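Local coordinates for insect fatty acid binding protein (Manduca sexta, PDB 1MDC), which binds fatty acids in a one-to-one ratio within the interior of a beta-barrel and belongs to the cytosolic fatty-acid-binding protein family, at residues A[82-85]-A[90-93]; A[15-20]-A[28-33]; A[115-120]-A[126-131]; A[40-43]-A[48-51]. All blocks are in the same frame, centred on the assembly; numbering follows the deposited sequence.

Interaction 1. Residues A[82-85]-A[90-93]; sequences SMYT and VVTH. With SO4 (sulfate ion), chain B.
Y84 and H93 lay their rings face to face between neighbouring antiparallel strands, with centroids 3.8 Å apart and planes only 20° from parallel. The fit is uneven: Y84 CZ lies over the centre of the imidazole, whereas H93 CG meets the tyrosine nearer its rim. With its CG anti to the backbone N (chi1 -173°), H93 swings its ring over that of Y84 and still presents both nitrogens at its edge. NE2 gives its proton to S82 OG, 2.9 Å away and exactly in the ring plane, and S82 OG is in turn tied to D72. ND1 sends a nearly straight bond of 2.8 Å to O3 of a sulfate ion, probably a relic of crystallisation. Donation from both nitrogens, with a carboxylate behind one and an anion at the other, would favour a positively charged imidazole. Y84 OH also comes within 2.9 Å of sulfate O1, and V91 CG1 closes the ring edge at CD2. These residues sit inside the barrel, in the hairpin of strands 78-87 and 90-97, where F64 stacks on Y84 and F104 meets H93. The opposite face of the hairpin is looser. There T85 and T92 form a hydrogen-bonded pair, T85 N reaching T92 O and T92 N reaching T85 O, both at 2.9 Å, but T85 CB and T92 CB stay 4.3 Å apart. M83, on the same partly exposed face, points away from strand 90-97 and leaves to its backbone a CA-H...O contact, H93 CA to M83 O at 3.5 Å.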
# COMPACT_ATOMS: atom_id res chain seq x y z
N SER A 82 2.65 -9.15 6.17
CA SER A 82 1.49 -8.48 5.54
C SER A 82 0.30 -9.42 5.50
O SER A 82 0.47 -10.64 5.51
CB SER A 82 1.80 -8.16 4.01
OG SER A 82 2.65 -7.09 3.74
N MET A 83 -0.90 -8.88 5.43
CA MET A 83 -2.09 -9.70 5.34
C MET A 83 -3.09 -8.90 4.52
O MET A 83 -3.47 -7.81 4.93
CB MET A 83 -2.71 -10.18 6.68
CG MET A 83 -3.70 -11.31 6.49
SD MET A 83 -5.32 -10.60 6.59
CE MET A 83 -5.67 -10.90 8.28
N TYR A 84 -3.52 -9.40 3.37
CA TYR A 84 -4.48 -8.63 2.64
C TYR A 84 -5.81 -9.38 2.70
O TYR A 84 -5.82 -10.60 2.69
CB TYR A 84 -4.18 -8.59 1.15
CG TYR A 84 -3.00 -7.80 0.65
CD1 TYR A 84 -1.69 -8.29 0.85
CD2 TYR A 84 -3.21 -6.60 -0.01
CE1 TYR A 84 -0.63 -7.56 0.36
CE2 TYR A 84 -2.16 -5.86 -0.48
CZ TYR A 84 -0.84 -6.36 -0.30
OH TYR A 84 0.22 -5.64 -0.79
N THR A 85 -6.91 -8.63 2.76
CA THR A 85 -8.29 -9.11 2.77
C THR A 85 -8.87 -8.47 1.52
O THR A 85 -8.82 -7.24 1.42
CB THR A 85 -9.10 -8.55 3.95
OG1 THR A 85 -8.57 -9.22 5.08
CG2 THR A 85 -10.51 -9.01 3.75
N VAL A 90 -13.11 -3.41 -2.05
CA VAL A 90 -12.28 -2.93 -0.95
C VAL A 90 -11.18 -3.94 -0.64
O VAL A 90 -11.50 -5.09 -0.32
CB VAL A 90 -13.08 -2.77 0.40
CG1 VAL A 90 -12.15 -2.21 1.50
CG2 VAL A 90 -14.18 -1.78 0.18
N VAL A 91 -9.91 -3.53 -0.72
CA VAL A 91 -8.80 -4.42 -0.42
C VAL A 91 -8.14 -3.81 0.84
O VAL A 91 -7.79 -2.64 0.78
CB VAL A 91 -7.81 -4.33 -1.59
CG1 VAL A 91 -6.60 -5.22 -1.24
CG2 VAL A 91 -8.51 -4.96 -2.82
N THR A 92 -8.00 -4.56 1.95
CA THR A 92 -7.40 -4.00 3.15
C THR A 92 -6.11 -4.69 3.38
O THR A 92 -6.07 -5.91 3.41
CB THR A 92 -8.31 -4.30 4.33
OG1 THR A 92 -9.58 -3.72 4.07
CG2 THR A 92 -7.81 -3.68 5.62
N HIS A 93 -5.06 -3.93 3.54
CA HIS A 93 -3.76 -4.53 3.79
C HIS A 93 -3.34 -4.18 5.19
O HIS A 93 -3.20 -2.99 5.45
CB HIS A 93 -2.80 -3.78 2.85
CG HIS A 93 -1.40 -4.28 2.77
ND1 HIS A 93 -0.44 -3.70 1.84
CD2 HIS A 93 -0.81 -5.26 3.46
CE1 HIS A 93 0.66 -4.41 2.01
NE2 HIS A 93 0.52 -5.31 2.96
S SO4 B . -0.37 -2.03 -1.20
O1 SO4 B . -1.23 -3.19 -1.49
O2 SO4 B . -0.67 -0.96 -2.13
O3 SO4 B . -0.63 -1.51 0.15
O4 SO4 B . 1.05 -2.43 -1.34

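Interaction 2. Residues A[15-20]-A[28-33]; sequences NFDGFL and DKIQAL
F16, D17 and L20 bring helix 16-21 against I30 and L33 of helix 27-35, the helix-turn-helix that caps one end of the barrel in fatty-acid-binding proteins. The segment axes are 10.2 Å apart at closest and run roughly antiparallel, at 150°, so that only the longer side chains bridge the interval. F16 comes first. Its ring turns an edge to the second helix, CE2 lying 3.9 Å from L33 O close to the ring plane, while one face is covered by CD1 of L20 from the next turn. The same aromatic group makes a cation-pi contact with R128, which links the lid to the ligand site. D17 follows on the more exposed flank, crossing I30 at about a right angle with OD1 3.5 Å from I30 CG2; its other oxygen, OD2, forms a salt bridge with K21. F19 turns instead to the barrel, where it touches the bound palmitate. L20 points toward the second helix and carries most of the apolar contact: its CB meets I30 CG1 at 3.9 Å. I30 holds CG1 anti to its carbonyl carbon (chi1 -75°), which directs that branch at L20 and leaves CG2 for D17. Were this position occupied by an alanine, both branches would be missing, and a gap would probably open between the helices beside the CB of L20. L25, in the connecting turn, packs on L20, I30 and L33. Farther along, both methyls of L20 reach L33, CD1 lying 3.9 Å from L33 CB and CD2 4.0 Å from L33 CD1.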
# COMPACT_ATOMS: atom_id res chain seq x y z
N ASN A 15 -0.98 14.11 4.36
CA ASN A 15 -0.49 13.58 5.64
C ASN A 15 0.38 12.35 5.54
O ASN A 15 0.55 11.64 6.52
CB ASN A 15 -1.67 13.33 6.63
CG ASN A 15 -2.43 14.61 6.95
OD1 ASN A 15 -1.90 15.72 6.82
ND2 ASN A 15 -3.68 14.47 7.36
N PHE A 16 0.95 12.11 4.36
CA PHE A 16 1.79 10.94 4.20
C PHE A 16 3.10 11.09 4.98
O PHE A 16 3.62 10.16 5.56
CB PHE A 16 1.96 10.56 2.72
CG PHE A 16 2.61 9.21 2.41
CD1 PHE A 16 2.16 8.04 3.00
CD2 PHE A 16 3.67 9.15 1.48
CE1 PHE A 16 2.75 6.81 2.67
CE2 PHE A 16 4.28 7.94 1.16
CZ PHE A 16 3.81 6.77 1.77
N ASP A 17 3.65 12.28 5.00
CA ASP A 17 4.88 12.46 5.75
C ASP A 17 4.68 12.16 7.23
O ASP A 17 5.52 11.58 7.92
CB ASP A 17 5.35 13.91 5.53
CG ASP A 17 6.66 14.23 6.25
OD1 ASP A 17 7.72 13.97 5.53
OD2 ASP A 17 6.75 14.69 7.38
N GLY A 18 3.53 12.56 7.74
CA GLY A 18 3.16 12.36 9.13
C GLY A 18 3.08 10.91 9.45
O GLY A 18 3.55 10.45 10.49
N PHE A 19 2.48 10.17 8.53
CA PHE A 19 2.38 8.76 8.76
C PHE A 19 3.77 8.11 8.75
O PHE A 19 4.05 7.24 9.56
CB PHE A 19 1.54 8.03 7.61
CG PHE A 19 1.78 6.55 7.58
CD1 PHE A 19 1.25 5.71 8.56
CD2 PHE A 19 2.54 5.99 6.57
CE1 PHE A 19 1.47 4.34 8.52
CE2 PHE A 19 2.78 4.60 6.53
CZ PHE A 19 2.25 3.78 7.50
N LEU A 20 4.66 8.50 7.83
CA LEU A 20 5.98 7.88 7.78
C LEU A 20 6.80 8.18 9.03
O LEU A 20 7.62 7.36 9.47
CB LEU A 20 6.70 8.33 6.56
CG LEU A 20 6.01 7.83 5.28
CD1 LEU A 20 6.63 8.51 4.09
CD2 LEU A 20 6.18 6.34 5.10
N ASP A 28 16.16 9.91 5.15
CA ASP A 28 16.35 9.69 3.74
C ASP A 28 15.27 8.80 3.13
O ASP A 28 14.91 8.97 1.95
CB ASP A 28 17.63 8.92 3.48
CG ASP A 28 18.83 9.77 3.54
OD1 ASP A 28 18.61 11.05 3.62
OD2 ASP A 28 19.91 9.29 3.52
N LYS A 29 14.78 7.84 3.92
CA LYS A 29 13.75 6.95 3.41
C LYS A 29 12.46 7.71 3.29
O LYS A 29 11.66 7.53 2.37
CB LYS A 29 13.47 5.73 4.28
CG LYS A 29 14.37 4.59 3.87
CD LYS A 29 14.40 3.59 5.00
CE LYS A 29 14.96 2.21 4.68
NZ LYS A 29 14.28 1.14 5.46
N ILE A 30 12.26 8.60 4.26
CA ILE A 30 11.08 9.40 4.26
C ILE A 30 11.07 10.30 3.02
O ILE A 30 10.08 10.42 2.32
CB ILE A 30 10.94 10.17 5.54
CG1 ILE A 30 10.49 9.25 6.65
CG2 ILE A 30 9.96 11.30 5.33
CD1 ILE A 30 10.34 9.99 8.01
N GLN A 31 12.19 10.93 2.72
CA GLN A 31 12.28 11.79 1.55
C GLN A 31 12.04 11.02 0.24
O GLN A 31 11.36 11.48 -0.68
CB GLN A 31 13.66 12.56 1.53
CG GLN A 31 13.91 13.54 0.34
CD GLN A 31 15.34 14.12 0.31
OE1 GLN A 31 16.35 13.40 0.44
NE2 GLN A 31 15.45 15.43 0.15
N ALA A 32 12.62 9.84 0.14
CA ALA A 32 12.44 9.07 -1.05
C ALA A 32 10.99 8.66 -1.20
O ALA A 32 10.40 8.76 -2.27
CB ALA A 32 13.38 7.85 -1.05
N LEU A 33 10.37 8.19 -0.13
CA LEU A 33 8.98 7.77 -0.24
C LEU A 33 8.02 8.88 -0.59
O LEU A 33 7.08 8.70 -1.38
CB LEU A 33 8.47 6.99 0.99
CG LEU A 33 9.13 5.62 1.05
CD1 LEU A 33 8.85 5.04 2.44
CD2 LEU A 33 8.50 4.69 -0.01

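Interaction 3. Residues A[115-120]-A[126-131]; sequences VTITSS and ARRYYK. With PLM (palmitic acid), chain C.
R127 and T116 are joined by a side-chain hydrogen bond at a non-hydrogen-bonded pair of the hairpin, where the backbones themselves supply none. The two side chains lie side by side and point the same way, and the arginine, bent at chi2 (-93°), brings NE to within 3.0 Å of T116 OG1 near the guanidinium plane. NH1 of R127 donates in that same plane to Y129 OH at 3.0 Å, so two bonds fix the rotation of the flat group on the partly exposed face of the sheet. A leucine in its place would have no N-H to offer, and is likely to leave T116 OG1 without this donor and Y129 freer to turn, though Y129 OH also bonds E14. The flanking pairs are held by backbone bonds, V115 with R128 and I117 with A126, I117 N meeting A126 O at 2.8 Å. Their side chains face the barrel interior, where I117 and A126 pack CB to CB at 3.9 Å. R128 and Y130, established binding residues, hold the palmitate carboxylate there by one oxygen: O2 lies 2.9 Å from R128 NH1, along a bent bond (136°), and 2.6 Å from Y130 OH. V115 CG2 touches Y130 CE1 at 4.0 Å and lies close to palmitate O1. Q13 takes the NE proton of R128, and Q40 donates to the same carboxylate, so the arginine has a second-shell partner and the acid a third donor. Strand 112-119 is flanked by strand 100-109 and strand 122-131 by strand 8-14, while F19 of helix 16-21 covers I117 and A126.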
# COMPACT_ATOMS: atom_id res chain seq x y z
N VAL A 115 -6.69 5.42 -0.96
CA VAL A 115 -6.09 4.60 0.06
C VAL A 115 -6.09 5.42 1.34
O VAL A 115 -5.59 6.54 1.33
CB VAL A 115 -4.61 4.25 -0.28
CG1 VAL A 115 -4.02 3.37 0.85
CG2 VAL A 115 -4.50 3.41 -1.58
N THR A 116 -6.67 4.89 2.40
CA THR A 116 -6.74 5.57 3.67
C THR A 116 -5.79 4.80 4.56
O THR A 116 -5.92 3.60 4.68
CB THR A 116 -8.14 5.46 4.22
OG1 THR A 116 -8.95 6.08 3.21
CG2 THR A 116 -8.22 6.32 5.50
N ILE A 117 -4.85 5.50 5.18
CA ILE A 117 -3.88 4.85 6.02
C ILE A 117 -3.92 5.31 7.45
O ILE A 117 -3.93 6.52 7.69
CB ILE A 117 -2.56 5.38 5.42
CG1 ILE A 117 -2.44 4.98 3.93
CG2 ILE A 117 -1.47 4.71 6.21
CD1 ILE A 117 -1.19 5.53 3.21
N THR A 118 -3.94 4.35 8.37
CA THR A 118 -3.96 4.62 9.80
C THR A 118 -2.77 3.87 10.42
O THR A 118 -2.30 2.87 9.86
CB THR A 118 -5.28 4.36 10.46
OG1 THR A 118 -5.71 3.07 10.10
CG2 THR A 118 -6.31 5.42 10.08
N SER A 119 -2.25 4.33 11.57
CA SER A 119 -1.09 3.70 12.22
C SER A 119 -1.30 3.54 13.71
O SER A 119 -2.05 4.29 14.32
CB SER A 119 -0.04 4.81 12.05
OG SER A 119 0.99 4.76 12.96
N SER A 120 -0.65 2.58 14.33
CA SER A 120 -0.88 2.45 15.76
C SER A 120 -0.06 3.48 16.55
O SER A 120 -0.19 3.59 17.76
CB SER A 120 -0.51 1.04 16.25
OG SER A 120 0.85 0.80 15.90
N ALA A 126 -3.87 9.39 6.84
CA ALA A 126 -3.12 9.79 5.64
C ALA A 126 -3.92 9.28 4.46
O ALA A 126 -4.60 8.26 4.62
CB ALA A 126 -1.67 9.21 5.54
N ARG A 127 -3.85 9.96 3.31
CA ARG A 127 -4.59 9.55 2.13
C ARG A 127 -3.72 9.58 0.92
O ARG A 127 -2.88 10.46 0.79
CB ARG A 127 -5.69 10.56 1.85
CG ARG A 127 -6.93 10.26 2.65
CD ARG A 127 -7.87 9.40 1.84
NE ARG A 127 -9.11 9.03 2.48
CZ ARG A 127 -10.19 9.80 2.44
NH1 ARG A 127 -10.14 10.96 1.84
NH2 ARG A 127 -11.32 9.38 3.04
N ARG A 128 -3.92 8.61 0.03
CA ARG A 128 -3.18 8.53 -1.22
C ARG A 128 -4.27 8.34 -2.27
O ARG A 128 -5.08 7.44 -2.14
CB ARG A 128 -2.07 7.51 -1.35
CG ARG A 128 -1.07 7.61 -0.16
CD ARG A 128 0.07 6.63 -0.40
NE ARG A 128 1.22 7.24 -1.09
CZ ARG A 128 2.24 6.47 -1.47
NH1 ARG A 128 2.23 5.14 -1.26
NH2 ARG A 128 3.25 7.02 -2.04
N TYR A 129 -4.29 9.21 -3.26
CA TYR A 129 -5.26 9.21 -4.34
C TYR A 129 -4.57 8.80 -5.65
O TYR A 129 -3.56 9.39 -6.08
CB TYR A 129 -5.89 10.63 -4.51
CG TYR A 129 -6.50 11.13 -3.24
CD1 TYR A 129 -7.83 10.86 -2.90
CD2 TYR A 129 -5.73 11.89 -2.36
CE1 TYR A 129 -8.39 11.32 -1.72
CE2 TYR A 129 -6.28 12.37 -1.16
CZ TYR A 129 -7.59 12.10 -0.85
OH TYR A 129 -8.12 12.57 0.32
N TYR A 130 -5.12 7.77 -6.30
CA TYR A 130 -4.55 7.28 -7.54
C TYR A 130 -5.63 7.29 -8.61
O TYR A 130 -6.82 7.23 -8.31
CB TYR A 130 -4.15 5.82 -7.28
CG TYR A 130 -3.00 5.45 -6.35
CD1 TYR A 130 -3.14 5.54 -4.97
CD2 TYR A 130 -1.80 4.97 -6.90
CE1 TYR A 130 -2.06 5.17 -4.14
CE2 TYR A 130 -0.74 4.59 -6.08
CZ TYR A 130 -0.89 4.71 -4.70
OH TYR A 130 0.13 4.32 -3.90
N LYS A 131 -5.20 7.37 -9.85
CA LYS A 131 -6.10 7.39 -10.97
C LYS A 131 -5.60 6.47 -12.11
O LYS A 131 -4.42 6.40 -12.41
CB LYS A 131 -6.05 8.87 -11.34
CG LYS A 131 -7.13 9.35 -12.25
CD LYS A 131 -8.28 9.95 -11.51
CE LYS A 131 -8.30 11.46 -11.56
NZ LYS A 131 -9.18 12.04 -10.53
C1 PLM C . -0.43 2.36 -1.09
O1 PLM C . -1.26 1.69 -1.74
O2 PLM C . -0.13 3.52 -1.39
C2 PLM C . 0.32 1.74 0.11
C3 PLM C . 1.28 2.68 0.88
C4 PLM C . 2.75 2.47 0.44
C5 PLM C . 3.57 1.64 1.45
C6 PLM C . 4.59 2.50 2.22
C7 PLM C . 4.98 1.75 3.48
C8 PLM C . 6.21 2.27 4.20
C9 PLM C . 5.79 2.35 5.67
CA PLM C . 6.50 1.35 6.61
CB PLM C . 5.45 0.52 7.36
CC PLM C . 5.99 -0.12 8.67
CD PLM C . 4.93 -1.03 9.36
CE PLM C . 4.52 -0.52 10.75
CF PLM C . 3.88 0.85 10.59
CG PLM C . 3.38 1.48 11.92

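Interaction 4. Residues A[40-43]-A[48-51]; sequences QKME and SYSN. Unlike the reference sequence in segment 48-51: N51 (reference Ile). With SO4 (sulfate ion), chain B.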
# COMPACT_ATOMS: atom_id res chain seq x y z
N GLN A 40 0.30 1.03 -9.46
CA GLN A 40 -0.02 -0.30 -8.97
C GLN A 40 -1.12 -0.96 -9.80
O GLN A 40 -2.08 -0.31 -10.22
CB GLN A 40 -0.21 -0.37 -7.48
CG GLN A 40 -1.36 0.44 -7.03
CD GLN A 40 -1.53 0.17 -5.58
OE1 GLN A 40 -2.15 -0.81 -5.18
NE2 GLN A 40 -0.95 1.04 -4.81
N LYS A 41 -0.98 -2.26 -10.07
CA LYS A 41 -1.94 -3.02 -10.87
C LYS A 41 -2.20 -4.33 -10.18
O LYS A 41 -1.24 -4.98 -9.79
CB LYS A 41 -1.22 -3.38 -12.14
CG LYS A 41 -2.10 -4.15 -13.15
CD LYS A 41 -1.47 -4.38 -14.54
CE LYS A 41 -0.48 -5.52 -14.69
NZ LYS A 41 0.29 -5.39 -15.94
N MET A 42 -3.47 -4.68 -10.01
CA MET A 42 -3.88 -5.93 -9.35
C MET A 42 -4.54 -6.87 -10.35
O MET A 42 -5.28 -6.37 -11.19
CB MET A 42 -4.94 -5.62 -8.23
CG MET A 42 -4.96 -6.79 -7.31
SD MET A 42 -5.86 -6.34 -5.83
CE MET A 42 -6.66 -7.87 -5.33
N GLU A 43 -4.27 -8.18 -10.25
CA GLU A 43 -4.82 -9.23 -11.12
C GLU A 43 -5.32 -10.39 -10.27
O GLU A 43 -4.79 -10.63 -9.20
CB GLU A 43 -3.88 -9.74 -12.19
CG GLU A 43 -3.48 -8.51 -12.95
CD GLU A 43 -3.19 -8.64 -14.38
OE1 GLU A 43 -2.02 -9.13 -14.61
OE2 GLU A 43 -3.97 -8.27 -15.20
N SER A 48 -5.36 -17.09 -6.15
CA SER A 48 -4.58 -15.99 -5.59
C SER A 48 -4.69 -14.70 -6.39
O SER A 48 -5.26 -14.64 -7.47
CB SER A 48 -3.12 -16.52 -5.58
OG SER A 48 -2.54 -16.38 -6.87
N TYR A 49 -4.14 -13.64 -5.86
CA TYR A 49 -4.16 -12.37 -6.54
C TYR A 49 -2.69 -11.99 -6.70
O TYR A 49 -1.85 -12.53 -5.97
CB TYR A 49 -4.82 -11.30 -5.65
CG TYR A 49 -6.31 -11.53 -5.40
CD1 TYR A 49 -7.24 -11.04 -6.28
CD2 TYR A 49 -6.71 -12.29 -4.27
CE1 TYR A 49 -8.62 -11.26 -6.02
CE2 TYR A 49 -8.05 -12.52 -4.03
CZ TYR A 49 -9.00 -11.99 -4.92
OH TYR A 49 -10.34 -12.21 -4.66
N SER A 50 -2.41 -11.07 -7.63
CA SER A 50 -1.06 -10.59 -7.90
C SER A 50 -1.10 -9.07 -7.90
O SER A 50 -2.03 -8.49 -8.45
CB SER A 50 -0.57 -10.88 -9.34
OG SER A 50 -0.30 -12.24 -9.48
N ASN A 51 -0.09 -8.43 -7.32
CA ASN A 51 -0.01 -6.99 -7.28
C ASN A 51 1.32 -6.59 -7.88
O ASN A 51 2.36 -7.05 -7.42
CB ASN A 51 -0.09 -6.58 -5.78
CG ASN A 51 -0.11 -5.13 -5.43
OD1 ASN A 51 0.26 -4.74 -4.30
ND2 ASN A 51 -0.58 -4.35 -6.37
S SO4 B . -0.37 -2.03 -1.20
O1 SO4 B . -1.23 -3.19 -1.49
O2 SO4 B . -0.67 -0.96 -2.13
O3 SO4 B . -0.63 -1.51 0.15
O4 SO4 B . 1.05 -2.43 -1.34
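M42 and Y49 supply the apolar part of this contact: bent at chi3, the methionine lays its methyl CE obliquely against the tyrosine ring, 3.4 Å from Y49 CD1, a snug carbon-carbon approach. V86 of strand 78-87 packs on both. Backbone hydrogen bonding comes from the E43-S50 pair, E43 N to S50 O and S50 N to E43 O, each 2.9 Å long, the second with its donor tilted 22° from the carbonyl plane. CA-H...O contacts fill in around it, among them Y49 CA to E43 O at 3.2 Å. This is the hairpin of strands 39-45 and 48-54 in the barrel wall, with M42, Q40 and N51 on the inner face. Polar contacts there are longer. With CG between its backbone N and carbonyl carbon (chi1 63°), Q40 carries its amide inward, where NE2 makes a weak bond to sulfate O2 at 3.4 Å; its firmer partners are K106, which donates to OE1, and O1 of the bound palmitate, which NE2 grips in keeping with its established role in fatty-acid binding. N51, where the reference sequence has isoleucine, keeps its amide 44° from that of Q40, with OD1 3.5 Å from sulfate O1 and ND2 turned to K41 O.

How the interactions relate
Followed from the N terminus, the four contacts illustrate how a fatty-acid-binding barrel is built from local closures in series, none nesting within or crossing another. Interaction 2 comes first, folding two helices together after strand 8-14. Interaction 4 then closes the hairpin of strands 39-45 and 48-54, interaction 1 that of strands 78-87 and 90-97, and interaction 3 the last hairpin, which packs beneath the helices through F19. The three hairpins belong to one antiparallel sheet. Interactions 1 and 4 share the sulfate and meet at Y84 and N51, while interactions 3 and 4, on opposite sides of the chain's centre, approach each other at Y130 and Q40 beside the palmitate headgroup.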